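Local structure of Ras GTPase-activating-like protein rng2 (Schizosaccharomyces pombe, 1P5S) at residues C55-A60 / K148-I153. The protein binds actin filaments through its calponin-homology domain and is required to build the contractile F-actin ring at the division site. Sequence-based numbering, arbitrary orientation.
With HG (mercury (II) ion), chain B.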
loop_
_atom_site.group_PDB
_atom_site.type_symbol
_atom_site.label_atom_id
_atom_site.label_comp_id
_atom_site.label_asym_id
_atom_site.label_seq_id
_atom_site.Cartn_x
_atom_site.Cartn_y
_atom_site.Cartn_z
ATOM N N CYS A 55 -0.790 -10.814 5.031
ATOM C CA CYS A 55 -2.240 -10.656 4.999
ATOM C C CYS A 55 -2.643 -9.175 4.930
ATOM O O CYS A 55 -3.625 -8.832 4.276
ATOM C CB CYS A 55 -2.890 -11.336 6.206
ATOM S SG CYS A 55 -3.073 -13.133 6.002
ATOM N N ARG A 56 -1.872 -8.309 5.589
ATOM C CA ARG A 56 -2.140 -6.870 5.588
ATOM C C ARG A 56 -1.914 -6.309 4.191
ATOM O O ARG A 56 -2.685 -5.477 3.703
ATOM C CB ARG A 56 -1.221 -6.142 6.581
ATOM C CG ARG A 56 -1.351 -6.606 8.023
ATOM C CD ARG A 56 -2.767 -6.453 8.552
ATOM N NE ARG A 56 -3.010 -7.316 9.700
ATOM C CZ ARG A 56 -2.998 -8.647 9.648
ATOM N NH1 ARG A 56 -2.761 -9.267 8.502
ATOM N NH2 ARG A 56 -3.222 -9.360 10.743
ATOM N N VAL A 57 -0.842 -6.772 3.556
ATOM C CA VAL A 57 -0.517 -6.365 2.199
ATOM C C VAL A 57 -1.628 -6.840 1.262
ATOM O O VAL A 57 -2.085 -6.090 0.407
ATOM C CB VAL A 57 0.839 -6.970 1.753
ATOM C CG1 VAL A 57 1.131 -6.620 0.301
ATOM C CG2 VAL A 57 1.957 -6.464 2.660
ATOM N N ASP A 58 -2.079 -8.079 1.448
ATOM C CA ASP A 58 -3.139 -8.635 0.614
ATOM C C ASP A 58 -4.445 -7.854 0.766
ATOM O O ASP A 58 -5.165 -7.636 -0.213
ATOM C CB ASP A 58 -3.348 -10.118 0.945
ATOM C CG ASP A 58 -4.149 -10.846 -0.121
ATOM O OD1 ASP A 58 -5.389 -10.907 0.008
ATOM O OD2 ASP A 58 -3.559 -11.354 -1.106
ATOM N N GLU A 59 -4.744 -7.428 1.992
ATOM C CA GLU A 59 -5.952 -6.647 2.273
ATOM C C GLU A 59 -5.887 -5.277 1.608
ATOM O O GLU A 59 -6.879 -4.795 1.057
ATOM C CB GLU A 59 -6.125 -6.464 3.780
ATOM C CG GLU A 59 -6.540 -7.726 4.500
ATOM C CD GLU A 59 -6.175 -7.711 5.969
ATOM O OE1 GLU A 59 -5.905 -6.615 6.520
ATOM O OE2 GLU A 59 -6.167 -8.803 6.575
ATOM N N ALA A 60 -4.716 -4.653 1.659
ATOM C CA ALA A 60 -4.537 -3.346 1.047
ATOM C C ALA A 60 -4.677 -3.474 -0.469
ATOM O O ALA A 60 -5.340 -2.656 -1.115
ATOM C CB ALA A 60 -3.165 -2.774 1.406
ATOM N N LYS A 148 4.970 0.842 5.964
ATOM C CA LYS A 148 4.337 2.101 6.349
ATOM C C LYS A 148 3.357 2.524 5.253
ATOM O O LYS A 148 2.267 3.033 5.533
ATOM C CB LYS A 148 5.401 3.189 6.544
ATOM C CG LYS A 148 4.904 4.468 7.207
ATOM C CD LYS A 148 4.502 4.211 8.652
ATOM C CE LYS A 148 3.961 5.470 9.337
ATOM N NZ LYS A 148 2.588 5.843 8.887
ATOM N N VAL A 149 3.760 2.316 3.999
ATOM C CA VAL A 149 2.906 2.617 2.852
ATOM C C VAL A 149 1.629 1.788 2.949
ATOM O O VAL A 149 0.532 2.301 2.748
ATOM C CB VAL A 149 3.613 2.278 1.520
ATOM C CG1 VAL A 149 2.713 2.636 0.340
ATOM C CG2 VAL A 149 4.934 3.034 1.420
ATOM N N ILE A 150 1.783 0.507 3.272
ATOM C CA ILE A 150 0.639 -0.394 3.407
ATOM C C ILE A 150 -0.254 0.061 4.555
ATOM O O ILE A 150 -1.486 0.048 4.446
ATOM C CB ILE A 150 1.103 -1.846 3.667
ATOM C CG1 ILE A 150 1.937 -2.354 2.480
ATOM C CG2 ILE A 150 -0.099 -2.762 3.921
ATOM C CD1 ILE A 150 1.193 -2.364 1.158
ATOM N N TYR A 151 0.377 0.451 5.656
ATOM C CA TYR A 151 -0.339 0.936 6.832
ATOM C C TYR A 151 -1.101 2.199 6.443
ATOM O O TYR A 151 -2.230 2.418 6.874
ATOM C CB TYR A 151 0.658 1.253 7.951
ATOM C CG TYR A 151 0.041 1.937 9.153
ATOM C CD1 TYR A 151 -0.780 1.236 10.034
ATOM C CD2 TYR A 151 0.282 3.292 9.407
ATOM C CE1 TYR A 151 -1.351 1.862 11.142
ATOM C CE2 TYR A 151 -0.284 3.932 10.513
ATOM C CZ TYR A 151 -1.100 3.203 11.373
ATOM O OH TYR A 151 -1.654 3.814 12.473
ATOM N N CYS A 152 -0.466 3.021 5.615
ATOM C CA CYS A 152 -1.059 4.266 5.149
ATOM C C CYS A 152 -2.315 3.962 4.335
ATOM O O CYS A 152 -3.346 4.622 4.501
ATOM C CB CYS A 152 -0.044 5.041 4.300
ATOM S SG CYS A 152 -0.682 6.521 3.460
ATOM N N ILE A 153 -2.224 2.956 3.468
ATOM C CA ILE A 153 -3.362 2.576 2.649
ATOM C C ILE A 153 -4.482 2.059 3.549
ATOM O O ILE A 153 -5.658 2.351 3.313
ATOM C CB ILE A 153 -2.968 1.515 1.578
ATOM C CG1 ILE A 153 -2.008 2.138 0.563
ATOM C CG2 ILE A 153 -4.207 1.011 0.839
ATOM C CD1 ILE A 153 -1.321 1.127 -0.337
HETATM HG HG HG B . -2.357 7.486 4.803
HETATM O O HOH W 1 -4.340 8.184 5.615
#
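Ile-150 of helix 146-162 packs against Val-57 and Ala-60 of helix 46-67, inside the all-helical calponin-homology domain. Segments 55-60 and 148-153 cross at 48°, with axes 9.4 Å apart at closest approach. The tight part is small and apolar. Ala-60 is short, and its CB meets two isoleucine branches at once. Ile-150 CG2 lies 4.0 Å from Ala-60 CB, and Ile-153 CG2 is also 4.0 Å from Ala-60 CB. Chi1 of Ile-150 (-62°, measured to CG1) puts CG2 anti to the backbone N, turning this methyl toward helix 46-67. Ile-150 CG1 crosses Val-57 CG2 obliquely at 4.1 Å. From helix 78-82, Phe-78 and Glu-79 touch Val-57, Glu-79 also Ile-150, and Leu-82 Ile-153.

The side chain of Arg-56 is looser and partly exposed. Its CB is 4.4 Å from Ile-150 CG2, and the guanidinium folds back toward Cys-55, whose CB lies at its edge. NH1 makes a long salt bridge to Glu-59 OE2 with no N-H aimed at it; Ser-172 OG hydrogen-bonds OE2. Cys-152 SG, outside the contact, binds mercury at 2.4 Å, alongside a water and Phe-133 O. The backbone O of Arg-56 belongs to the tight part: it accepts bonds from Ala-60 N and His-154 NE2 and lies 3.8 Å from Ile-150 CG2.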